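Local atomic coordinates of eukaryotic peptide chain release factor GTP-binding subunit (Schizosaccharomyces pombe, PDB entry 1R5B), a protein that is a GTP-binding release factor (eRF3) of the translational GTPase family, built from a P-loop GTPase-type domain and two beta-rich domains. Residues A114-E119 with F123-A128; G60-F65 with R73-I78. All coordinates share one frame; numbering follows the deposited sequence.

Interaction 1: residues A114-E119 with F123-A128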
loop_
_atom_site.group_PDB
_atom_site.type_symbol
_atom_site.label_atom_id
_atom_site.label_comp_id
_atom_site.label_asym_id
_atom_site.label_seq_id
_atom_site.Cartn_x
_atom_site.Cartn_y
_atom_site.Cartn_z
ATOM N N ALA A 114 12.711 3.208 -14.632
ATOM C CA ALA A 114 11.465 2.704 -15.208
ATOM C C ALA A 114 10.427 2.448 -14.129
ATOM O O ALA A 114 10.761 1.967 -13.059
ATOM C CB ALA A 114 11.707 1.431 -16.014
ATOM N N TYR A 115 9.176 2.789 -14.420
ATOM C CA TYR A 115 8.057 2.489 -13.542
ATOM C C TYR A 115 6.786 2.210 -14.352
ATOM O O TYR A 115 6.713 2.526 -15.535
ATOM C CB TYR A 115 7.830 3.659 -12.577
ATOM C CG TYR A 115 7.286 4.922 -13.230
ATOM C CD1 TYR A 115 5.920 5.080 -13.450
ATOM C CD2 TYR A 115 8.137 5.964 -13.615
ATOM C CE1 TYR A 115 5.412 6.236 -14.046
ATOM C CE2 TYR A 115 7.636 7.131 -14.213
ATOM C CZ TYR A 115 6.273 7.256 -14.427
ATOM O OH TYR A 115 5.748 8.390 -15.023
ATOM N N PHE A 116 5.782 1.635 -13.701
ATOM C CA PHE A 116 4.480 1.433 -14.316
ATOM C C PHE A 116 3.356 1.630 -13.307
ATOM O O PHE A 116 3.591 1.629 -12.111
ATOM C CB PHE A 116 4.396 0.046 -14.933
ATOM C CG PHE A 116 4.468 -1.078 -13.939
ATOM C CD1 PHE A 116 3.307 -1.641 -13.426
ATOM C CD2 PHE A 116 5.686 -1.582 -13.532
ATOM C CE1 PHE A 116 3.357 -2.685 -12.525
ATOM C CE2 PHE A 116 5.748 -2.629 -12.620
ATOM C CZ PHE A 116 4.574 -3.183 -12.116
ATOM N N GLU A 117 2.129 1.791 -13.788
ATOM C CA GLU A 117 1.010 2.112 -12.907
ATOM C C GLU A 117 -0.167 1.178 -13.050
ATOM O O GLU A 117 -0.441 0.651 -14.118
ATOM C CB GLU A 117 0.514 3.540 -13.140
ATOM C CG GLU A 117 1.580 4.608 -13.007
ATOM C CD GLU A 117 0.988 5.995 -12.815
ATOM O OE1 GLU A 117 -0.223 6.160 -13.056
ATOM O OE2 GLU A 117 1.729 6.918 -12.422
ATOM N N THR A 118 -0.835 0.982 -11.926
ATOM C CA THR A 118 -2.159 0.394 -11.836
ATOM C C THR A 118 -3.069 1.493 -11.296
ATOM O O THR A 118 -2.623 2.633 -11.139
ATOM C CB THR A 118 -2.118 -0.784 -10.864
ATOM O OG1 THR A 118 -1.637 -0.349 -9.569
ATOM C CG2 THR A 118 -1.116 -1.835 -11.347
ATOM N N GLU A 119 -4.321 1.158 -10.977
ATOM C CA GLU A 119 -5.307 2.172 -10.593
ATOM C C GLU A 119 -4.850 2.936 -9.351
ATOM O O GLU A 119 -4.929 4.157 -9.318
ATOM C CB GLU A 119 -6.684 1.537 -10.359
ATOM C CG GLU A 119 -7.841 2.527 -10.234
ATOM C CD GLU A 119 -9.130 1.905 -9.692
ATOM O OE1 GLU A 119 -10.128 2.642 -9.486
ATOM O OE2 GLU A 119 -9.160 0.673 -9.476
ATOM N N PHE A 123 4.547 1.592 -9.507
ATOM C CA PHE A 123 5.598 0.627 -9.203
ATOM C C PHE A 123 6.916 0.984 -9.866
ATOM O O PHE A 123 7.043 0.926 -11.083
ATOM C CB PHE A 123 5.182 -0.764 -9.646
ATOM C CG PHE A 123 3.928 -1.241 -9.007
ATOM C CD1 PHE A 123 2.702 -0.886 -9.522
ATOM C CD2 PHE A 123 3.969 -2.044 -7.894
ATOM C CE1 PHE A 123 1.551 -1.318 -8.942
ATOM C CE2 PHE A 123 2.807 -2.483 -7.305
ATOM C CZ PHE A 123 1.595 -2.114 -7.831
ATOM N N SER A 124 7.900 1.337 -9.055
ATOM C CA SER A 124 9.251 1.567 -9.529
ATOM C C SER A 124 9.997 0.233 -9.636
ATOM O O SER A 124 10.101 -0.498 -8.655
ATOM C CB SER A 124 9.956 2.524 -8.566
ATOM O OG SER A 124 11.341 2.581 -8.819
ATOM N N LEU A 125 10.505 -0.091 -10.825
ATOM C CA LEU A 125 11.229 -1.358 -11.028
ATOM C C LEU A 125 12.686 -1.261 -10.592
ATOM O O LEU A 125 13.444 -0.502 -11.171
ATOM C CB LEU A 125 11.189 -1.787 -12.494
ATOM C CG LEU A 125 9.833 -2.182 -13.087
ATOM C CD1 LEU A 125 9.773 -1.792 -14.545
ATOM C CD2 LEU A 125 9.581 -3.666 -12.956
ATOM N N LEU A 126 13.067 -2.032 -9.574
ATOM C CA LEU A 126 14.452 -2.083 -9.097
ATOM C C LEU A 126 15.284 -3.098 -9.890
ATOM O O LEU A 126 14.739 -3.959 -10.583
ATOM C CB LEU A 126 14.492 -2.463 -7.608
ATOM C CG LEU A 126 13.615 -1.721 -6.587
ATOM C CD1 LEU A 126 14.051 -2.046 -5.170
ATOM C CD2 LEU A 126 13.638 -0.222 -6.794
ATOM N N ASP A 127 16.606 -3.010 -9.763
ATOM C CA ASP A 127 17.519 -3.981 -10.384
ATOM C C ASP A 127 17.740 -5.192 -9.481
ATOM O O ASP A 127 17.952 -5.040 -8.277
ATOM C CB ASP A 127 18.857 -3.318 -10.719
ATOM C CG ASP A 127 18.692 -2.120 -11.648
ATOM O OD1 ASP A 127 17.758 -2.151 -12.483
ATOM O OD2 ASP A 127 19.424 -1.099 -11.600
ATOM N N ALA A 128 17.739 -6.384 -10.089
ATOM C CA ALA A 128 17.575 -7.667 -9.376
ATOM C C ALA A 128 18.581 -8.033 -8.268
ATOM O O ALA A 128 18.148 -8.412 -7.173
ATOM C CB ALA A 128 17.457 -8.831 -10.389
#
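F116 and F123 face each other across an antiparallel hairpin and show how backbone register dictates which side chains meet. Three main-chain hydrogen bonds set that register. F116 and F123 form a hydrogen-bonded pair: F116 N donates to F123 O, and F123 N returns a bond of 2.8 Å to F116 O. Two residues further along, past the Y115-S124 pair, L125 N donates to A114 O at 3.0 Å. Between them Y115 and S124 make the non-hydrogen-bonded pair, where the strands draw in to 4.3 Å between CA atoms and Y115 CA lies 3.1 Å from F123 O in a CA-H...O contact.

The aromatic contact occupies the other face from Y115 and S124. F116 holds CG between its backbone N and carbonyl carbon (chi1 65°), which swings the ring across toward the neighbouring strand; F123 CB then sits over one face of it, a CH-pi contact 3.7 Å from the centroid. The two ring planes lie within 13° of parallel but are displaced, so little of one ring lies over the other.

Apolar and polar groups finish the edges. L125 CD2 meets the F116 ring at its rim, 4.0 Å from CE2, while L125 CD1 touches the methyl of A114. At the far end T118 OG1 lies in the plane of the F123 ring, 3.4 Å from CE1, a van der Waals contact; the hydroxyl is hydrogen-bonded to D261. F116 continues inward against I63, L64 and L257, and F123 against V44, I46 and L260. The arrangement is a beta hairpin at the margin of a P-loop GTPase-type sheet, with 115-117 as an outermost strand and 121-125 running parallel to the adjacent strand 42-50.

Interaction 2: residues G60-F65 with R73-I78; sequences GGNILF and RTMEKI
The side chain of M75 is bent at chi2 and chi3, which lays its terminal methyl against N62 and F65, and this one side chain makes most of the contact between two helical segments with no hydrogen bond between them. M75 CG stands anti to the backbone N (chi1 -172°), aiming the chain at the opposing helix, and the two bends then turn the methyl into place. CE comes within 3.2 Å of N62 OD1 and 3.3 Å of F65 CD2, approaching the F65 ring obliquely. The sulfur takes part as well: SD lies 5.2 Å from the centroid of that ring, 41° off its normal, a Met-aromatic contact.

At G61, which has no side chain, M75 CG rests against the backbone, 3.3 Å from G61 O; the same carbonyl accepts the helical bond from F65 N. The CA atoms of G61 and M75 are the nearest pair across the segments, at 5.3 Å. L64 CD1 and I78 CD1 add a looser apolar touch of 4.4 Å.

The segments run antiparallel, at 170°, with axes 9.0 Å apart. Helix 56-66 lies among several neighbours: M75 and I78 of helix 72-81 pack against it, I63 and L64 meet F116 of strand 115-117, and N62 and I63 touch V239 in a loop.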
loop_
_atom_site.group_PDB
_atom_site.type_symbol
_atom_site.label_atom_id
_atom_site.label_comp_id
_atom_site.label_asym_id
_atom_site.label_seq_id
_atom_site.Cartn_x
_atom_site.Cartn_y
_atom_site.Cartn_z
ATOM N N GLY A 60 8.379 -7.585 -17.708
ATOM C CA GLY A 60 8.489 -6.184 -17.342
ATOM C C GLY A 60 8.207 -5.279 -18.525
ATOM O O GLY A 60 7.558 -4.239 -18.396
ATOM N N GLY A 61 8.690 -5.687 -19.692
ATOM C CA GLY A 61 8.451 -4.948 -20.910
ATOM C C GLY A 61 6.987 -4.961 -21.294
ATOM O O GLY A 61 6.435 -3.945 -21.715
ATOM N N ASN A 62 6.358 -6.120 -21.152
ATOM C CA ASN A 62 4.959 -6.281 -21.519
ATOM C C ASN A 62 4.031 -5.539 -20.539
ATOM O O ASN A 62 2.953 -5.067 -20.913
ATOM C CB ASN A 62 4.640 -7.775 -21.604
ATOM C CG ASN A 62 3.259 -8.059 -22.175
ATOM O OD1 ASN A 62 3.010 -7.928 -23.390
ATOM N ND2 ASN A 62 2.348 -8.469 -21.293
ATOM N N ILE A 63 4.472 -5.418 -19.289
ATOM C CA ILE A 63 3.734 -4.641 -18.302
ATOM C C ILE A 63 3.826 -3.184 -18.706
ATOM O O ILE A 63 2.824 -2.512 -18.747
ATOM C CB ILE A 63 4.264 -4.872 -16.877
ATOM C CG1 ILE A 63 3.777 -6.216 -16.362
ATOM C CG2 ILE A 63 3.777 -3.787 -15.930
ATOM C CD1 ILE A 63 4.437 -6.657 -15.082
ATOM N N LEU A 64 5.013 -2.714 -19.068
ATOM C CA LEU A 64 5.179 -1.329 -19.470
ATOM C C LEU A 64 4.312 -1.013 -20.663
ATOM O O LEU A 64 3.786 0.096 -20.767
ATOM C CB LEU A 64 6.645 -1.016 -19.788
ATOM C CG LEU A 64 7.554 -1.006 -18.553
ATOM C CD1 LEU A 64 9.023 -0.979 -18.934
ATOM C CD2 LEU A 64 7.209 0.165 -17.635
ATOM N N PHE A 65 4.144 -1.991 -21.553
ATOM C CA PHE A 65 3.402 -1.773 -22.786
ATOM C C PHE A 65 1.902 -1.732 -22.533
ATOM O O PHE A 65 1.223 -0.810 -22.975
ATOM C CB PHE A 65 3.721 -2.862 -23.812
ATOM C CG PHE A 65 2.831 -2.839 -25.027
ATOM C CD1 PHE A 65 2.661 -1.669 -25.762
ATOM C CD2 PHE A 65 2.158 -3.989 -25.437
ATOM C CE1 PHE A 65 1.837 -1.646 -26.883
ATOM C CE2 PHE A 65 1.337 -3.970 -26.567
ATOM C CZ PHE A 65 1.173 -2.793 -27.280
ATOM N N ARG A 73 7.229 -0.533 -30.223
ATOM C CA ARG A 73 8.622 -0.557 -30.687
ATOM C C ARG A 73 9.619 -0.540 -29.503
ATOM O O ARG A 73 10.667 -1.181 -29.558
ATOM C CB ARG A 73 8.926 0.600 -31.663
ATOM C CG ARG A 73 8.558 0.320 -33.135
ATOM C CD ARG A 73 8.565 1.602 -34.015
ATOM N NE ARG A 73 9.928 1.967 -34.531
ATOM C CZ ARG A 73 10.612 1.366 -35.624
ATOM N NH1 ARG A 73 10.074 0.332 -36.279
ATOM N NH2 ARG A 73 11.845 1.784 -36.027
ATOM N N THR A 74 9.287 0.194 -28.447
ATOM C CA THR A 74 10.169 0.349 -27.289
ATOM C C THR A 74 10.184 -0.920 -26.426
ATOM O O THR A 74 11.211 -1.313 -25.825
ATOM C CB THR A 74 9.688 1.505 -26.407
ATOM O OG1 THR A 74 9.802 2.750 -27.104
ATOM C CG2 THR A 74 10.594 1.676 -25.198
ATOM N N MET A 75 9.020 -1.546 -26.355
ATOM C CA MET A 75 8.867 -2.825 -25.709
ATOM C C MET A 75 9.645 -3.914 -26.430
ATOM O O MET A 75 10.177 -4.808 -25.776
ATOM C CB MET A 75 7.395 -3.206 -25.684
ATOM C CG MET A 75 7.096 -4.443 -24.869
ATOM S SD MET A 75 6.325 -5.673 -25.866
ATOM C CE MET A 75 4.864 -5.896 -25.089
ATOM N N GLU A 76 9.712 -3.853 -27.761
ATOM C CA GLU A 76 10.481 -4.832 -28.500
ATOM C C GLU A 76 11.971 -4.555 -28.177
ATOM O O GLU A 76 12.822 -5.514 -28.019
ATOM C CB GLU A 76 10.154 -4.769 -30.028
ATOM C CG GLU A 76 8.773 -5.348 -30.344
ATOM C CD GLU A 76 8.198 -4.917 -31.679
ATOM O OE1 GLU A 76 8.413 -3.758 -32.091
ATOM O OE2 GLU A 76 7.529 -5.750 -32.324
ATOM N N LYS A 77 12.279 -3.242 -28.083
ATOM C CA LYS A 77 13.664 -2.758 -27.949
ATOM C C LYS A 77 14.254 -3.359 -26.706
ATOM O O LYS A 77 15.437 -3.656 -26.640
ATOM C CB LYS A 77 13.717 -1.226 -27.869
ATOM C CG LYS A 77 15.122 -0.635 -28.016
ATOM C CD LYS A 77 15.121 0.869 -27.753
ATOM C CE LYS A 77 16.539 1.425 -27.626
ATOM N NZ LYS A 77 16.711 2.763 -28.289
ATOM N N ILE A 78 13.386 -3.545 -25.729
ATOM C CA ILE A 78 13.752 -4.085 -24.432
ATOM C C ILE A 78 13.939 -5.605 -24.470
ATOM O O ILE A 78 14.860 -6.127 -23.856
ATOM C CB ILE A 78 12.678 -3.685 -23.424
ATOM C CG1 ILE A 78 12.792 -2.186 -23.121
ATOM C CG2 ILE A 78 12.791 -4.499 -22.144
ATOM C CD1 ILE A 78 11.553 -1.604 -22.514
#

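In the fold
Followed from the N terminus, the chain passes through strand 42-50 into helix 56-66, turns, and comes back as helix 72-81, where interaction 2 closes a short loop between two successive helices. Interaction 1 comes later, when strand 115-117 turns back into strand 121-125 to close a still tighter hairpin. The two contacts therefore stand in series, neither nested nor crossed, with residues 85-112 between them not modelled. In space they meet: L64 CD2 approaches Y115 O, and I63 CG2 lies 3.3 Å from F116 CD1. Helix 56-66 is thus the shared element, joining the helical pair to the edge of the mixed sheet.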